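Local coordinates for PrgB (Enterococcus faecalis, PDB 6EVU), which promotes cell aggregation, biofilm formation and conjugation by binding and compacting DNA, and is represented here by its adhesin domain, at residues I155-T161 and S298-F304; Y195-L200 and E212-F217. All blocks are in the same frame, centred on the assembly; numbering follows the deposited sequence.

Contact 1: residues I155-T161 and S298-F304; sequences ITAFIGT and SAQWFAF
The F158 ring and the W301 indole run alongside each other from neighbouring antiparallel strands, and show how a non-hydrogen-bonded pair can carry an aromatic stack. The ring of F158 is offset over the five-membered ring of the tryptophan, with centroids 4.1 Å apart and planes only 10° from parallel. Its CE2 presses on W301 CG at 3.4 Å, while CZ sits near CD1. A chi1 of 172°, which sets W301 CG opposite the backbone N, swings the indole along the sheet, the pyrrole edge turned to the neighbouring strand. NE1 donates to I155 O at 2.8 Å, with the oxygen in the indole plane and an N-H...O angle of 162°, close to straight, and A157 O meets the same edge beside CD1. Stack and edge bond together fix the rotation of the indole.

On the other face, A157 and I159 are paired with F302 and Q300. I159 and Q300 exchange two backbone bonds; at A157 the N-H makes only a weak bond to F302 O, while F302 N bonds A157 O well. Next to it T156 takes over: its OG1, which also bonds P153 O, accepts F304 N at 2.9 Å. At the far end S298 OG donates to T161 O, and G160 lets A299 come within 3.7 Å, CA to CA.

The pair belongs to the glucan-binding protein C region of an antigen I/II family adhesin, where two antiparallel sheets pack face to face. Strand 157-160 also pairs with 145-150, making 299-302 an edge strand of that sheet within this chain, while I159 and Q300 pack on F284 of the facing sheet. The indole thus gives its face to F158 and its N-H, its one polar group, to the I155 carbonyl.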
loop_
_atom_site.group_PDB
_atom_site.type_symbol
_atom_site.label_atom_id
_atom_site.label_comp_id
_atom_site.label_asym_id
_atom_site.label_seq_id
_atom_site.Cartn_x
_atom_site.Cartn_y
_atom_site.Cartn_z
ATOM N N ILE A 155 -9.235 4.989 -1.222
ATOM C CA ILE A 155 -9.183 3.801 -0.375
ATOM C C ILE A 155 -8.330 2.709 -1.018
ATOM O O ILE A 155 -7.536 2.021 -0.340
ATOM C CB ILE A 155 -10.631 3.335 -0.133
ATOM C CG1 ILE A 155 -11.393 4.354 0.735
ATOM C CG2 ILE A 155 -10.702 1.912 0.488
ATOM C CD1 ILE A 155 -12.873 4.038 0.898
ATOM N N THR A 156 -8.447 2.593 -2.333
ATOM C CA THR A 156 -7.541 1.830 -3.198
ATOM C C THR A 156 -7.671 0.293 -3.125
ATOM O O THR A 156 -8.424 -0.279 -3.899
ATOM C CB THR A 156 -6.077 2.280 -2.927
ATOM O OG1 THR A 156 -6.116 3.715 -2.640
ATOM C CG2 THR A 156 -5.147 2.076 -4.123
ATOM N N ALA A 157 -6.931 -0.370 -2.266
ATOM C CA ALA A 157 -6.836 -1.828 -2.348
ATOM C C ALA A 157 -6.709 -2.464 -0.974
ATOM O O ALA A 157 -5.998 -1.956 -0.109
ATOM C CB ALA A 157 -5.630 -2.258 -3.172
ATOM N N PHE A 158 -7.306 -3.644 -0.820
ATOM C CA PHE A 158 -7.021 -4.531 0.308
ATOM C C PHE A 158 -6.485 -5.811 -0.277
ATOM O O PHE A 158 -7.083 -6.344 -1.210
ATOM C CB PHE A 158 -8.290 -4.820 1.120
ATOM C CG PHE A 158 -8.872 -3.602 1.813
ATOM C CD1 PHE A 158 -9.602 -2.679 1.078
ATOM C CD2 PHE A 158 -8.717 -3.395 3.205
ATOM C CE1 PHE A 158 -10.193 -1.532 1.728
ATOM C CE2 PHE A 158 -9.265 -2.231 3.838
ATOM C CZ PHE A 158 -9.987 -1.331 3.098
ATOM N N ILE A 159 -5.337 -6.289 0.213
ATOM C CA ILE A 159 -4.679 -7.431 -0.426
ATOM C C ILE A 159 -4.271 -8.427 0.642
ATOM O O ILE A 159 -3.709 -8.058 1.686
ATOM C CB ILE A 159 -3.464 -6.948 -1.272
ATOM C CG1 ILE A 159 -4.004 -6.160 -2.522
ATOM C CG2 ILE A 159 -2.512 -8.152 -1.701
ATOM C CD1 ILE A 159 -2.997 -5.510 -3.360
ATOM N N GLY A 160 -4.457 -9.722 0.353
ATOM C CA GLY A 160 -4.012 -10.686 1.355
ATOM C C GLY A 160 -4.248 -12.110 0.890
ATOM O O GLY A 160 -4.895 -12.348 -0.137
ATOM N N THR A 161 -3.741 -13.053 1.690
ATOM C CA THR A 161 -3.943 -14.481 1.434
ATOM C C THR A 161 -3.640 -15.246 2.724
ATOM O O THR A 161 -3.307 -14.665 3.747
ATOM C CB THR A 161 -3.080 -14.950 0.251
ATOM O OG1 THR A 161 -3.494 -16.304 -0.092
ATOM C CG2 THR A 161 -1.608 -15.007 0.644
ATOM N N SER A 298 -0.727 -11.519 6.939
ATOM C CA SER A 298 -0.782 -11.712 5.503
ATOM C C SER A 298 -1.977 -11.033 4.818
ATOM O O SER A 298 -2.300 -11.391 3.674
ATOM C CB SER A 298 -0.769 -13.240 5.144
ATOM O OG SER A 298 -1.738 -13.970 5.928
ATOM N N ALA A 299 -2.616 -10.047 5.442
ATOM C CA ALA A 299 -3.557 -9.220 4.700
ATOM C C ALA A 299 -3.408 -7.773 5.161
ATOM O O ALA A 299 -3.246 -7.510 6.351
ATOM C CB ALA A 299 -5.003 -9.656 4.950
ATOM N N GLN A 300 -3.504 -6.844 4.195
ATOM C CA GLN A 300 -3.254 -5.448 4.543
ATOM C C GLN A 300 -4.170 -4.540 3.730
ATOM O O GLN A 300 -4.717 -4.910 2.689
ATOM C CB GLN A 300 -1.777 -5.084 4.270
ATOM C CG GLN A 300 -1.493 -4.967 2.770
ATOM C CD GLN A 300 0.006 -4.942 2.477
ATOM O OE1 GLN A 300 0.546 -5.777 1.778
ATOM N NE2 GLN A 300 0.677 -3.933 3.000
ATOM N N TRP A 301 -4.275 -3.291 4.223
ATOM C CA TRP A 301 -4.941 -2.233 3.476
ATOM C C TRP A 301 -3.858 -1.298 2.975
ATOM O O TRP A 301 -3.063 -0.823 3.788
ATOM C CB TRP A 301 -5.905 -1.498 4.416
ATOM C CG TRP A 301 -6.522 -0.252 3.808
ATOM C CD1 TRP A 301 -6.737 -0.022 2.496
ATOM C CD2 TRP A 301 -6.992 0.921 4.505
ATOM N NE1 TRP A 301 -7.291 1.218 2.289
ATOM C CE2 TRP A 301 -7.457 1.819 3.514
ATOM C CE3 TRP A 301 -7.019 1.314 5.855
ATOM C CZ2 TRP A 301 -7.984 3.089 3.858
ATOM C CZ3 TRP A 301 -7.566 2.554 6.184
ATOM C CH2 TRP A 301 -8.004 3.425 5.185
ATOM N N PHE A 302 -3.815 -1.056 1.668
ATOM C CA PHE A 302 -2.874 -0.094 1.093
ATOM C C PHE A 302 -3.696 1.016 0.449
ATOM O O PHE A 302 -4.314 0.812 -0.588
ATOM C CB PHE A 302 -1.911 -0.688 0.062
ATOM C CG PHE A 302 -0.902 0.335 -0.361
ATOM C CD1 PHE A 302 0.178 0.616 0.496
ATOM C CD2 PHE A 302 -1.128 1.132 -1.447
ATOM C CE1 PHE A 302 1.097 1.594 0.186
ATOM C CE2 PHE A 302 -0.203 2.184 -1.772
ATOM C CZ PHE A 302 0.888 2.400 -0.952
ATOM N N ALA A 303 -3.650 2.208 1.035
ATOM C CA ALA A 303 -4.319 3.377 0.483
ATOM C C ALA A 303 -3.301 4.252 -0.237
ATOM O O ALA A 303 -2.194 4.463 0.277
ATOM C CB ALA A 303 -4.976 4.181 1.604
ATOM N N PHE A 304 -3.698 4.777 -1.388
ATOM C CA PHE A 304 -2.869 5.663 -2.195
ATOM C C PHE A 304 -3.416 7.077 -2.160
ATOM O O PHE A 304 -4.572 7.289 -2.506
ATOM C CB PHE A 304 -2.812 5.227 -3.651
ATOM C CG PHE A 304 -2.002 6.146 -4.487
ATOM C CD1 PHE A 304 -0.618 6.028 -4.487
ATOM C CD2 PHE A 304 -2.614 7.173 -5.259
ATOM C CE1 PHE A 304 0.176 6.916 -5.272
ATOM C CE2 PHE A 304 -1.813 8.036 -6.075
ATOM C CZ PHE A 304 -0.439 7.923 -6.061
#

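Contact 2: residues Y195-L200 and E212-F217; sequences YALSSL and EFVSDF. With TRS (2-amino-2-hydroxymethyl-propane-1,3-diol), chain C.
L197 reaches across to V214 and F217 from the end of the 193-197 strand, a worked case of two strands joined through side chains rather than backbone bonds. Its CB points at the other segment, and with CG anti to the carbonyl carbon (chi1 -54°) the branch divides there. CD1 meets the rim of the F217 ring near its plane, 3.4 Å from CZ, and CD2 rests against V214 CG1 at 4.0 Å. Y195 OH approaches the same ring edge at CE2, while bonding N221 OD1. F223 of the 221-225 strand touches L197, V214 and F217 alike.

Toward the other end L200 takes over, its CB against E212 O and its CD1 near V214 CG2. A water donates to both L200 O and E212 O, the latter at 2.7 Å, tying the two backbones. On the other side of this junction a Tris molecule, probably from the crystallisation liquor, spans the segments: its amine reaches E212 OE1 and S199 OG, which also bonds D260 OD1, and its O3 gives a 2.7 Å bond to E212 OE2. The contact therefore passes from apolar packing at L197, V214 and F217 to a polar end at S199 and E212, where the carboxylate would probably favour a protonated amine.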
loop_
_atom_site.group_PDB
_atom_site.type_symbol
_atom_site.label_atom_id
_atom_site.label_comp_id
_atom_site.label_asym_id
_atom_site.label_seq_id
_atom_site.Cartn_x
_atom_site.Cartn_y
_atom_site.Cartn_z
ATOM N N TYR A 195 3.980 11.304 -3.334
ATOM C CA TYR A 195 2.890 10.475 -2.850
ATOM C C TYR A 195 3.226 9.940 -1.473
ATOM O O TYR A 195 4.398 9.852 -1.094
ATOM C CB TYR A 195 2.588 9.301 -3.780
ATOM C CG TYR A 195 3.773 8.454 -4.267
ATOM C CD1 TYR A 195 4.577 8.855 -5.334
ATOM C CD2 TYR A 195 4.040 7.240 -3.664
ATOM C CE1 TYR A 195 5.671 8.011 -5.774
ATOM C CE2 TYR A 195 5.062 6.395 -4.093
ATOM C CZ TYR A 195 5.867 6.788 -5.135
ATOM O OH TYR A 195 6.854 5.944 -5.551
ATOM N N ALA A 196 2.178 9.650 -0.706
ATOM C CA ALA A 196 2.341 9.225 0.670
ATOM C C ALA A 196 2.592 7.723 0.743
ATOM O O ALA A 196 2.041 6.932 -0.031
ATOM C CB ALA A 196 1.089 9.552 1.470
ATOM N N LEU A 197 3.385 7.315 1.722
ATOM C CA LEU A 197 3.524 5.904 2.055
ATOM C C LEU A 197 3.204 5.947 3.537
ATOM O O LEU A 197 4.030 6.401 4.344
ATOM C CB LEU A 197 4.921 5.363 1.764
ATOM C CG LEU A 197 5.275 5.659 0.302
ATOM C CD1 LEU A 197 6.750 5.645 0.090
ATOM C CD2 LEU A 197 4.540 4.681 -0.566
ATOM N N SER A 198 1.988 5.552 3.889
ATOM C CA SER A 198 1.454 5.769 5.221
ATOM C C SER A 198 1.057 4.465 5.885
ATOM O O SER A 198 1.052 3.395 5.262
ATOM C CB SER A 198 0.242 6.707 5.182
ATOM O OG SER A 198 0.693 8.005 4.818
ATOM N N SER A 199 0.761 4.602 7.177
ATOM C CA SER A 199 0.170 3.533 7.955
ATOM C C SER A 199 1.011 2.260 7.850
ATOM O O SER A 199 0.501 1.144 7.597
ATOM C CB SER A 199 -1.267 3.304 7.488
ATOM O OG SER A 199 -2.008 2.546 8.416
ATOM N N LEU A 200 2.338 2.388 7.933
ATOM C CA LEU A 200 3.159 1.173 7.806
ATOM C C LEU A 200 3.450 0.689 9.222
ATOM O O LEU A 200 4.491 0.990 9.815
ATOM C CB LEU A 200 4.432 1.400 6.987
ATOM C CG LEU A 200 4.174 1.899 5.559
ATOM C CD1 LEU A 200 5.473 2.306 4.869
ATOM C CD2 LEU A 200 3.460 0.780 4.788
ATOM N N GLU A 212 4.417 -4.104 7.898
ATOM C CA GLU A 212 4.070 -3.603 6.562
ATOM C C GLU A 212 5.212 -2.720 6.056
ATOM O O GLU A 212 5.823 -1.967 6.840
ATOM C CB GLU A 212 2.737 -2.843 6.579
ATOM C CG GLU A 212 1.661 -3.654 7.246
ATOM C CD GLU A 212 0.254 -3.204 6.946
ATOM O OE1 GLU A 212 0.074 -2.116 6.355
ATOM O OE2 GLU A 212 -0.689 -3.915 7.366
ATOM N N PHE A 213 5.552 -2.872 4.766
ATOM C CA PHE A 213 6.700 -2.192 4.151
ATOM C C PHE A 213 6.356 -1.686 2.759
ATOM O O PHE A 213 5.335 -2.068 2.165
ATOM C CB PHE A 213 7.929 -3.131 4.032
ATOM C CG PHE A 213 7.711 -4.323 3.094
ATOM C CD1 PHE A 213 7.994 -4.225 1.737
ATOM C CD2 PHE A 213 7.272 -5.541 3.612
ATOM C CE1 PHE A 213 7.818 -5.295 0.890
ATOM C CE2 PHE A 213 7.112 -6.646 2.774
ATOM C CZ PHE A 213 7.370 -6.532 1.419
ATOM N N VAL A 214 7.242 -0.827 2.234
ATOM C CA VAL A 214 7.361 -0.544 0.818
ATOM C C VAL A 214 8.785 -0.843 0.372
ATOM O O VAL A 214 9.708 -0.877 1.182
ATOM C CB VAL A 214 6.979 0.912 0.513
ATOM C CG1 VAL A 214 5.498 1.092 0.783
ATOM C CG2 VAL A 214 7.853 1.949 1.382
ATOM N N SER A 215 8.957 -1.106 -0.926
ATOM C CA SER A 215 10.269 -1.500 -1.447
ATOM C C SER A 215 10.258 -1.355 -2.964
ATOM O O SER A 215 9.217 -1.052 -3.567
ATOM C CB SER A 215 10.612 -2.938 -1.050
ATOM O OG SER A 215 9.700 -3.795 -1.718
ATOM N N ASP A 216 11.416 -1.649 -3.583
ATOM C CA ASP A 216 11.538 -1.782 -5.033
ATOM C C ASP A 216 10.931 -0.578 -5.756
ATOM O O ASP A 216 10.139 -0.694 -6.695
ATOM C CB ASP A 216 10.922 -3.087 -5.509
ATOM C CG ASP A 216 11.489 -4.269 -4.769
ATOM O OD1 ASP A 216 12.699 -4.494 -4.918
ATOM O OD2 ASP A 216 10.738 -4.914 -4.001
ATOM N N PHE A 217 11.379 0.598 -5.338
ATOM C CA PHE A 217 10.910 1.796 -6.010
ATOM C C PHE A 217 11.379 1.741 -7.459
ATOM O O PHE A 217 12.522 1.372 -7.731
ATOM C CB PHE A 217 11.402 3.034 -5.253
ATOM C CG PHE A 217 10.551 3.304 -4.035
ATOM C CD1 PHE A 217 10.733 2.574 -2.865
ATOM C CD2 PHE A 217 9.440 4.139 -4.137
ATOM C CE1 PHE A 217 9.860 2.746 -1.773
ATOM C CE2 PHE A 217 8.560 4.354 -3.039
ATOM C CZ PHE A 217 8.779 3.667 -1.857
HETATM C C TRS C . -3.028 -0.925 8.337
HETATM C C1 TRS C . -3.468 -0.404 9.736
HETATM C C2 TRS C . -3.790 -0.223 7.207
HETATM C C3 TRS C . -3.243 -2.459 8.249
HETATM N N TRS C . -1.629 -0.562 8.197
HETATM O O1 TRS C . -2.530 -1.008 10.622
HETATM O O2 TRS C . -3.705 1.174 7.327
HETATM O O3 TRS C . -3.080 -2.809 6.852
HETATM O O HOH W 1 6.701 -0.720 9.110
#

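Contact 2 is nested within the chain loop that contact 1 closes, and their centres lie about 12 Å apart. Their closest approaches put Q300 CB 3.5 Å from E212 OE2 and F304 CE1 3.7 Å from Y195 CB, so the 298-304 segment touches both parts of contact 2. The bound Tris joins them again, since W301 N bonds its O3 while S199 and E212 hold it from contact 2, with N201 and D260 completing the site. Contact 1 thus supplies a sheet edge, and contact 2 contributes the E212 carboxylate and the S199 hydroxyl to what may be a small pocket in the adhesin domain; whether a natural ligand uses it remains open.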